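Local coordinates for ankyrin-repeat protein (Cryptosporidium parvum, PDB 2W4S), which probably binds RNA through this all-helical domain, which is related to the RNA-binding domain of the snRNA and snoRNA transport factor PHAX, at residues 9-12 with 13-17; 27-30 with 31-35; 54-57 with 58-62. All coordinates share one frame; numbering follows the deposited sequence.

Contact 1 (9-12 with 13-17)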
ATOM      1  N   ILE C   9      -3.121   8.236   6.560  1.00 35.49           N
ATOM      2  CA  ILE C   9      -2.317   7.046   6.399  1.00 33.30           C
ATOM      3  C   ILE C   9      -2.519   6.435   5.027  1.00 32.23           C
ATOM      4  O   ILE C   9      -1.550   6.087   4.347  1.00 32.35           O
ATOM      5  CB  ILE C   9      -2.601   6.069   7.547  1.00 33.25           C
ATOM      6  CG1 ILE C   9      -2.113   6.703   8.855  1.00 31.96           C
ATOM      7  CG2 ILE C   9      -1.908   4.750   7.318  1.00 32.48           C
ATOM      8  CD1 ILE C   9      -2.913   6.343  10.044  1.00 30.40           C
ATOM      9  N   VAL C  10      -3.772   6.330   4.601  1.00 30.78           N
ATOM     10  CA  VAL C  10      -4.057   5.836   3.262  1.00 29.31           C
ATOM     11  C   VAL C  10      -3.394   6.773   2.240  1.00 28.72           C
ATOM     12  O   VAL C  10      -2.700   6.313   1.329  1.00 28.29           O
ATOM     13  CB  VAL C  10      -5.573   5.655   3.052  1.00 29.26           C
ATOM     14  CG1 VAL C  10      -5.897   5.223   1.634  1.00 27.35           C
ATOM     15  CG2 VAL C  10      -6.092   4.614   4.035  1.00 29.24           C
ATOM     16  N   LEU C  11      -3.561   8.075   2.457  1.00 27.89           N
ATOM     17  CA  LEU C  11      -2.943   9.113   1.652  1.00 28.07           C
ATOM     18  C   LEU C  11      -1.477   8.892   1.406  1.00 28.09           C
ATOM     19  O   LEU C  11      -1.062   8.811   0.239  1.00 28.63           O
ATOM     20  CB  LEU C  11      -3.138  10.493   2.295  1.00 28.26           C
ATOM     21  CG  LEU C  11      -2.526  11.724   1.611  1.00 28.70           C
ATOM     22  CD1 LEU C  11      -2.964  11.815   0.174  1.00 29.24           C
ATOM     23  CD2 LEU C  11      -2.936  12.973   2.358  1.00 29.25           C
ATOM     24  N   ASN C  12      -0.706   8.811   2.500  1.00 27.51           N
ATOM     25  CA  ASN C  12       0.738   8.590   2.450  1.00 27.49           C
ATOM     26  C   ASN C  12       1.122   7.241   1.886  1.00 27.99           C
ATOM     27  O   ASN C  12       2.054   7.159   1.098  1.00 29.15           O
ATOM     28  CB  ASN C  12       1.396   8.765   3.832  1.00 26.58           C
ATOM     29  CG  ASN C  12       1.296  10.177   4.344  1.00 25.32           C
ATOM     30  OD1 ASN C  12       0.929  11.090   3.609  1.00 26.38           O
ATOM     31  ND2 ASN C  12       1.602  10.368   5.611  1.00 22.54           N
ATOM     32  N   THR C  13       0.437   6.179   2.296  1.00 28.08           N
ATOM     33  CA  THR C  13       0.691   4.883   1.695  1.00 28.53           C
ATOM     34  C   THR C  13       0.576   4.950   0.168  1.00 28.90           C
ATOM     35  O   THR C  13       1.485   4.497  -0.540  1.00 28.53           O
ATOM     36  CB  THR C  13      -0.273   3.843   2.223  1.00 28.79           C
ATOM     37  OG1 THR C  13      -0.022   3.653   3.617  1.00 30.33           O
ATOM     38  CG2 THR C  13      -0.123   2.504   1.474  1.00 27.67           C
ATOM     39  N   ILE C  14      -0.535   5.494  -0.338  1.00 28.73           N
ATOM     40  CA  ILE C  14      -0.746   5.551  -1.780  1.00 29.87           C
ATOM     41  C   ILE C  14       0.312   6.477  -2.402  1.00 30.76           C
ATOM     42  O   ILE C  14       0.922   6.148  -3.431  1.00 30.11           O
ATOM     43  CB  ILE C  14      -2.189   6.035  -2.128  1.00 30.54           C
ATOM     44  CG1 ILE C  14      -3.236   5.093  -1.482  1.00 30.87           C
ATOM     45  CG2 ILE C  14      -2.384   6.159  -3.618  1.00 27.94           C
ATOM     46  CD1 ILE C  14      -4.659   5.418  -1.808  1.00 29.85           C
ATOM     47  N   VAL C  15       0.541   7.626  -1.758  1.00 31.30           N
ATOM     48  CA  VAL C  15       1.516   8.592  -2.261  1.00 31.71           C
ATOM     49  C   VAL C  15       2.906   7.966  -2.403  1.00 31.85           C
ATOM     50  O   VAL C  15       3.531   8.092  -3.463  1.00 32.62           O
ATOM     51  CB  VAL C  15       1.558   9.895  -1.404  1.00 32.29           C
ATOM     52  CG1 VAL C  15       2.804  10.708  -1.692  1.00 30.88           C
ATOM     53  CG2 VAL C  15       0.309  10.747  -1.660  1.00 32.54           C
ATOM     54  N   THR C  16       3.375   7.278  -1.355  1.00 31.19           N
ATOM     55  CA  THR C  16       4.653   6.581  -1.390  1.00 30.08           C
ATOM     56  C   THR C  16       4.642   5.425  -2.392  1.00 30.67           C
ATOM     57  O   THR C  16       5.598   5.215  -3.118  1.00 30.72           O
ATOM     58  CB  THR C  16       5.026   6.044   0.002  1.00 30.62           C
ATOM     59  OG1 THR C  16       5.223   7.137   0.908  1.00 28.75           O
ATOM     60  CG2 THR C  16       6.307   5.181  -0.054  1.00 28.09           C
ATOM     61  N   GLY C  17       3.556   4.675  -2.427  1.00 31.00           N
ATOM     62  CA  GLY C  17       3.449   3.551  -3.325  1.00 32.44           C
ATOM     63  C   GLY C  17       3.465   3.905  -4.798  1.00 33.14           C
ATOM     64  O   GLY C  17       4.001   3.145  -5.597  1.00 33.61           O
TER
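Ile9 meets Thr13 through its carbonyl oxygen, which is gripped twice: Thr13 N donates to Ile9 O at 2.9 Å, and Thr13 OG1 donates to the same Ile9 O at 3.0 Å. The two donors approach from opposite faces of the peptide plane, the hydroxyl sitting 39° out of it. Threonine suits this position because OG1, trans to its own carbonyl carbon (chi1 -65°), folds back onto the helix and spends its polarity on the previous turn. Val10 stands one turn before Ile14 and points the same way, its CG1 lying alongside Ile14 CD1 at 3.7 Å. CG1 reaches that methyl because it is trans to the backbone N (chi1 176°), and the two branched residues form an apolar strip that faces Ser35, Leu39 and Ser38 of helix 24-50. Next comes Leu11, whose CD1 runs beside Val15 CG2 at 3.9 Å; Leu11 also packs on Ile26, and both leucine and valine on Lys23. Asn12 contributes chiefly backbone, its O accepting the almost straight bond from Thr16 N at 2.8 Å. Its side chain packs on Lys23 and on Glu43 of the second subunit. Thr16 OG1 hydrogen-bonds to that same Glu43 of the second subunit, tying this flank of the helix to the dimer partner. Consecutive i to i+4 backbone bonds and apolar pairs four residues apart, lying side by side, are the signature of an amphipathic alpha helix, here helix 6-18, in contact both with helix 24-50 of its own chain and with the second subunit.

Contact 2 (27-30 with 31-35)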
ATOM      1  N   ALA C  27      -4.996  13.281  -2.347  1.00 37.67           N
ATOM      2  CA  ALA C  27      -5.995  13.849  -1.417  1.00 37.37           C
ATOM      3  C   ALA C  27      -7.389  14.049  -2.066  1.00 37.42           C
ATOM      4  O   ALA C  27      -8.420  13.740  -1.468  1.00 37.62           O
ATOM      5  CB  ALA C  27      -5.491  15.157  -0.832  1.00 36.75           C
ATOM      6  N   ARG C  28      -7.416  14.554  -3.294  1.00 36.94           N
ATOM      7  CA  ARG C  28      -8.684  14.736  -3.992  1.00 36.84           C
ATOM      8  C   ARG C  28      -9.369  13.403  -4.336  1.00 36.73           C
ATOM      9  O   ARG C  28     -10.587  13.298  -4.231  1.00 36.98           O
ATOM     10  CB  ARG C  28      -8.540  15.709  -5.177  1.00 36.54           C
ATOM     11  CG  ARG C  28      -8.218  17.162  -4.699  1.00 36.31           C
ATOM     12  CD  ARG C  28      -8.097  18.218  -5.801  1.00 37.19           C
ATOM     13  NE  ARG C  28      -7.222  17.807  -6.897  1.00 41.02           N
ATOM     14  CZ  ARG C  28      -5.946  18.169  -7.057  1.00 42.51           C
ATOM     15  NH1 ARG C  28      -5.342  18.967  -6.192  1.00 42.93           N
ATOM     16  NH2 ARG C  28      -5.253  17.708  -8.098  1.00 44.07           N
ATOM     17  N   VAL C  29      -8.607  12.369  -4.678  1.00 36.63           N
ATOM     18  CA  VAL C  29      -9.216  11.043  -4.905  1.00 36.29           C
ATOM     19  C   VAL C  29      -9.862  10.480  -3.636  1.00 36.28           C
ATOM     20  O   VAL C  29     -11.006  10.014  -3.670  1.00 36.42           O
ATOM     21  CB  VAL C  29      -8.205  10.022  -5.449  1.00 36.41           C
ATOM     22  CG1 VAL C  29      -8.855   8.638  -5.599  1.00 36.17           C
ATOM     23  CG2 VAL C  29      -7.626  10.492  -6.778  1.00 35.38           C
ATOM     24  N   ILE C  30      -9.125  10.530  -2.528  1.00 36.63           N
ATOM     25  CA  ILE C  30      -9.625  10.093  -1.212  1.00 36.60           C
ATOM     26  C   ILE C  30     -10.870  10.876  -0.784  1.00 37.05           C
ATOM     27  O   ILE C  30     -11.855  10.273  -0.335  1.00 36.83           O
ATOM     28  CB  ILE C  30      -8.526  10.165  -0.137  1.00 36.66           C
ATOM     29  CG1 ILE C  30      -7.512   9.034  -0.363  1.00 36.08           C
ATOM     30  CG2 ILE C  30      -9.114  10.091   1.267  1.00 36.04           C
ATOM     31  CD1 ILE C  30      -6.190   9.239   0.335  1.00 35.91           C
ATOM     32  N   LYS C  31     -10.829  12.203  -0.950  1.00 37.13           N
ATOM     33  CA  LYS C  31     -11.969  13.065  -0.639  1.00 37.70           C
ATOM     34  C   LYS C  31     -13.197  12.674  -1.456  1.00 37.09           C
ATOM     35  O   LYS C  31     -14.326  12.723  -0.953  1.00 37.59           O
ATOM     36  CB  LYS C  31     -11.633  14.546  -0.872  1.00 37.77           C
ATOM     37  CG  LYS C  31     -10.980  15.236   0.327  1.00 39.68           C
ATOM     38  CD  LYS C  31     -10.471  16.656  -0.005  1.00 39.68           C
ATOM     39  CE  LYS C  31      -9.208  16.991   0.841  1.00 42.23           C
ATOM     40  NZ  LYS C  31      -8.339  18.046   0.207  1.00 43.12           N
ATOM     41  N   THR C  32     -12.976  12.267  -2.702  1.00 36.15           N
ATOM     42  CA  THR C  32     -14.063  11.870  -3.597  1.00 35.15           C
ATOM     43  C   THR C  32     -14.587  10.422  -3.445  1.00 35.22           C
ATOM     44  O   THR C  32     -15.806  10.218  -3.292  1.00 34.31           O
ATOM     45  CB  THR C  32     -13.672  12.113  -5.046  1.00 35.00           C
ATOM     46  OG1 THR C  32     -13.252  13.475  -5.190  1.00 35.54           O
ATOM     47  CG2 THR C  32     -14.855  11.836  -5.970  1.00 34.39           C
ATOM     48  N   ILE C  33     -13.706   9.413  -3.522  1.00 34.93           N
ATOM     49  CA  ILE C  33     -14.193   8.017  -3.409  1.00 34.52           C
ATOM     50  C   ILE C  33     -14.033   7.351  -2.027  1.00 34.36           C
ATOM     51  O   ILE C  33     -14.501   6.228  -1.852  1.00 34.37           O
ATOM     52  CB  ILE C  33     -13.645   7.099  -4.531  1.00 34.83           C
ATOM     53  CG1 ILE C  33     -12.120   6.888  -4.391  1.00 35.18           C
ATOM     54  CG2 ILE C  33     -14.007   7.670  -5.914  1.00 35.33           C
ATOM     55  CD1 ILE C  33     -11.466   6.234  -5.603  1.00 34.17           C
ATOM     56  N   GLY C  34     -13.406   8.035  -1.059  1.00 33.89           N
ATOM     57  CA  GLY C  34     -13.135   7.436   0.266  1.00 35.17           C
ATOM     58  C   GLY C  34     -11.830   6.624   0.335  1.00 36.29           C
ATOM     59  O   GLY C  34     -11.320   6.160  -0.697  1.00 36.32           O
ATOM     60  N   SER C  35     -11.275   6.446   1.534  1.00 36.78           N
ATOM     61  CA  SER C  35      -9.985   5.755   1.665  1.00 37.79           C
ATOM     62  C   SER C  35     -10.083   4.278   1.306  1.00 38.09           C
ATOM     63  O   SER C  35      -9.132   3.691   0.791  1.00 37.84           O
ATOM     64  CB  SER C  35      -9.355   5.951   3.051  1.00 37.75           C
ATOM     65  OG  SER C  35     -10.171   5.420   4.060  1.00 37.98           O
TER
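Val29 lays its CG1 methyl alongside the tip of Ile33, 3.5 Å from Ile33 CD1, one helical turn further on. The two side chains point the same way, and Leu73 and Leu76 of helix 65-78 press on this pair, so branched hydrocarbon suits both positions. Ile33 reaches back because its CG1 sits between its own backbone N and carbonyl carbon (chi1 67°), an unusual choice for a helix. Beneath them, Ile33 N bonds to Val29 O at 2.8 Å.

On the neighbouring flank, Thr32 OG1 donates to Arg28 O at 2.8 Å, while Thr32 N reaches Arg28 O at 3.0 Å from the other face of the carbonyl plane. The hydroxyl is thereby satisfied within the helix, in a place where Tyr89 and Glu86 of helix 84-91 also lie against Thr32. Lys31 runs its hydrocarbon stem past the previous turn, CG lying 3.5 Å from Ala27 O and NZ 4.2 Å from Ala27 CB. The stem follows the Ala27 carbonyl oxygen, the short alanine side chain lies near the ammonium end, and the ammonium goes on to a salt bridge with Glu24, which also pairs with Arg28. The other end of the Arg28 guanidinium holds Ile90 O, linking the helix to the C-terminal one.

Gly34 N closes the turn on Ile30 O at 2.8 Å, a bent bond. There the backbone swings to phi 86° and psi 157°, a conformation that a CB would obstruct, before Ser35 resumes helical angles. The arrangement is that of a long helix, 24-50, sharply kinked at a glycine in a compact helical bundle.

Contact 3 (54-57 with 58-62)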
ATOM      1  N   LEU C  54       1.413  -2.063 -18.062  1.00 36.53           N
ATOM      2  CA  LEU C  54       0.750  -1.675 -19.319  1.00 36.75           C
ATOM      3  C   LEU C  54       1.736  -0.830 -20.113  1.00 36.85           C
ATOM      4  O   LEU C  54       2.669  -0.253 -19.541  1.00 36.92           O
ATOM      5  CB  LEU C  54      -0.531  -0.852 -19.072  1.00 36.96           C
ATOM      6  CG  LEU C  54      -1.667  -1.490 -18.250  1.00 37.49           C
ATOM      7  CD1 LEU C  54      -2.661  -0.446 -17.739  1.00 37.06           C
ATOM      8  CD2 LEU C  54      -2.393  -2.588 -19.026  1.00 37.65           C
ATOM      9  N   LEU C  55       1.538  -0.780 -21.426  1.00 36.31           N
ATOM     10  CA  LEU C  55       2.327   0.057 -22.287  1.00 35.91           C
ATOM     11  C   LEU C  55       1.721   1.452 -22.327  1.00 36.57           C
ATOM     12  O   LEU C  55       0.509   1.637 -22.177  1.00 36.30           O
ATOM     13  CB  LEU C  55       2.380  -0.531 -23.706  1.00 35.87           C
ATOM     14  CG  LEU C  55       3.508  -1.498 -24.134  1.00 35.52           C
ATOM     15  CD1 LEU C  55       4.261  -2.131 -22.960  1.00 33.83           C
ATOM     16  CD2 LEU C  55       2.992  -2.562 -25.109  1.00 34.74           C
ATOM     17  N   THR C  56       2.585   2.443 -22.520  1.00 36.90           N
ATOM     18  CA  THR C  56       2.142   3.769 -22.924  1.00 36.87           C
ATOM     19  C   THR C  56       1.466   3.651 -24.297  1.00 37.21           C
ATOM     20  O   THR C  56       1.598   2.627 -24.976  1.00 37.26           O
ATOM     21  CB  THR C  56       3.339   4.726 -23.011  1.00 36.42           C
ATOM     22  OG1 THR C  56       4.329   4.177 -23.881  1.00 34.85           O
ATOM     23  CG2 THR C  56       3.949   4.918 -21.647  1.00 36.47           C
ATOM     24  N   ALA C  57       0.765   4.706 -24.711  1.00 37.48           N
ATOM     25  CA  ALA C  57       0.040   4.715 -25.980  1.00 37.85           C
ATOM     26  C   ALA C  57       0.971   4.578 -27.176  1.00 38.47           C
ATOM     27  O   ALA C  57       0.562   4.087 -28.227  1.00 38.57           O
ATOM     28  CB  ALA C  57      -0.798   5.989 -26.104  1.00 37.71           C
ATOM     29  N   ASP C  58       2.209   5.038 -27.027  1.00 39.17           N
ATOM     30  CA  ASP C  58       3.193   4.928 -28.099  1.00 40.37           C
ATOM     31  C   ASP C  58       3.981   3.621 -28.023  1.00 40.50           C
ATOM     32  O   ASP C  58       4.829   3.350 -28.875  1.00 40.38           O
ATOM     33  CB  ASP C  58       4.130   6.144 -28.127  1.00 40.84           C
ATOM     34  CG  ASP C  58       5.055   6.206 -26.931  1.00 42.80           C
ATOM     35  OD1 ASP C  58       6.243   6.490 -27.136  1.00 44.37           O
ATOM     36  OD2 ASP C  58       4.606   5.987 -25.787  1.00 46.68           O
ATOM     37  N   MET C  59       3.682   2.817 -27.001  1.00 40.89           N
ATOM     38  CA  MET C  59       4.251   1.475 -26.836  1.00 41.33           C
ATOM     39  C   MET C  59       5.778   1.446 -26.700  1.00 40.92           C
ATOM     40  O   MET C  59       6.418   0.434 -27.003  1.00 40.19           O
ATOM     41  CB  MET C  59       3.800   0.549 -27.972  1.00 41.31           C
ATOM     42  CG  MET C  59       2.384  -0.002 -27.820  1.00 41.64           C
ATOM     43  SD  MET C  59       1.989  -1.098 -29.207  1.00 43.04           S
ATOM     44  CE  MET C  59       3.202  -2.419 -29.007  1.00 42.25           C
ATOM     45  N   SER C  60       6.349   2.553 -26.225  1.00 41.11           N
ATOM     46  CA  SER C  60       7.801   2.685 -26.135  1.00 41.35           C
ATOM     47  C   SER C  60       8.294   2.295 -24.759  1.00 41.18           C
ATOM     48  O   SER C  60       9.439   1.897 -24.596  1.00 41.27           O
ATOM     49  CB  SER C  60       8.252   4.102 -26.496  1.00 41.41           C
ATOM     50  OG  SER C  60       7.745   5.048 -25.573  1.00 42.52           O
ATOM     51  N   ARG C  61       7.432   2.410 -23.761  1.00 41.17           N
ATOM     52  CA  ARG C  61       7.765   1.883 -22.445  1.00 40.98           C
ATOM     53  C   ARG C  61       6.523   1.450 -21.689  1.00 40.15           C
ATOM     54  O   ARG C  61       5.400   1.642 -22.145  1.00 40.11           O
ATOM     55  CB  ARG C  61       8.561   2.905 -21.632  1.00 41.60           C
ATOM     56  CG  ARG C  61       8.075   4.311 -21.801  1.00 43.47           C
ATOM     57  CD  ARG C  61       8.385   5.154 -20.592  1.00 48.31           C
ATOM     58  NE  ARG C  61       7.575   6.377 -20.609  1.00 51.66           N
ATOM     59  CZ  ARG C  61       6.542   6.625 -19.801  1.00 52.94           C
ATOM     60  NH1 ARG C  61       6.175   5.745 -18.868  1.00 52.61           N
ATOM     61  NH2 ARG C  61       5.874   7.770 -19.921  1.00 53.47           N
ATOM     62  N   ARG C  62       6.749   0.828 -20.545  1.00 39.25           N
ATOM     63  CA  ARG C  62       5.707   0.558 -19.598  1.00 38.47           C
ATOM     64  C   ARG C  62       5.223   1.886 -19.048  1.00 37.74           C
ATOM     65  O   ARG C  62       5.984   2.823 -18.956  1.00 38.26           O
ATOM     66  CB  ARG C  62       6.285  -0.223 -18.446  1.00 38.37           C
ATOM     67  CG  ARG C  62       6.126  -1.711 -18.497  1.00 39.75           C
ATOM     68  CD  ARG C  62       5.818  -2.088 -17.074  1.00 42.44           C
ATOM     69  NE  ARG C  62       6.346  -3.377 -16.664  1.00 45.23           N
ATOM     70  CZ  ARG C  62       6.197  -3.874 -15.436  1.00 46.80           C
ATOM     71  NH1 ARG C  62       5.541  -3.189 -14.494  1.00 45.97           N
ATOM     72  NH2 ARG C  62       6.697  -5.066 -15.151  1.00 47.88           N
TER
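Asp58 reaches back to Thr56 with one carboxylate oxygen: Thr56 OG1 donates to Asp58 OD2 at 2.6 Å, arriving on the syn side and 35° out of the carboxylate plane. The other oxygen, Asp58 OD1, takes the Ser60 OG hydroxyl at 2.6 Å, so a single acidic side chain braces the turn through two hydroxyls. Its CG lies between its backbone N and carbonyl carbon (chi1 68°), which folds the carboxylate inward. Met59 closes the type I turn begun at Thr56, with Met59 N bonded to Thr56 O at 2.9 Å. Its flexible thioether chain slants across Leu55, CG meeting Leu55 CD2 at 3.8 Å, a small apolar patch on an exposed loop. Ser60 N makes a weak hydrogen bond to Thr56 OG1. Arg61 gives its carbonyl oxygen to Thr56 N at 3.0 Å, an almost straight bond, and its guanidinium spreads flat beneath the Thr56 methyl, CG2 standing 3.6 Å above the centre of the plane. Threonine thus suits its place: the hydroxyl gives to Asp58 and weakly receives from Ser60, while the methyl covers Arg61. Arg62 bridges back to Leu55, its CA lying 3.1 Å from Leu54 O in a CA-H...O contact, while its side chain leaves for a salt bridge with Glu49. Beyond it, Leu54 and Lys63 are joined by backbone hydrogen bonds. Together these features make an irregular, beta-hairpin-like loop on the surface, joining helix 24-50 to helix 65-78.

Overall arrangement
Contacts 1 and 2 adjoin each other, with centres about 12 Å apart, where helix 6-18 lies against helix 24-50. Leu11 CA comes within 3.5 Å of Ile30 CD1, Leu11 CD1 within 3.6 Å of Ala27 N, and Val10 CG2 within 3.7 Å of Ser35 CB, so the apolar side of the first helix packs on the turn leading into the kink and on Ser35 just after it. Contact 3 stands apart: its centre is about 25 Å from that of contact 1 and about 28 Å from that of contact 2, and it lies across the chain's centre from contact 2. All three belong to the PHAX-type RNA-binding domain, two in its helical body and one in a projecting loop.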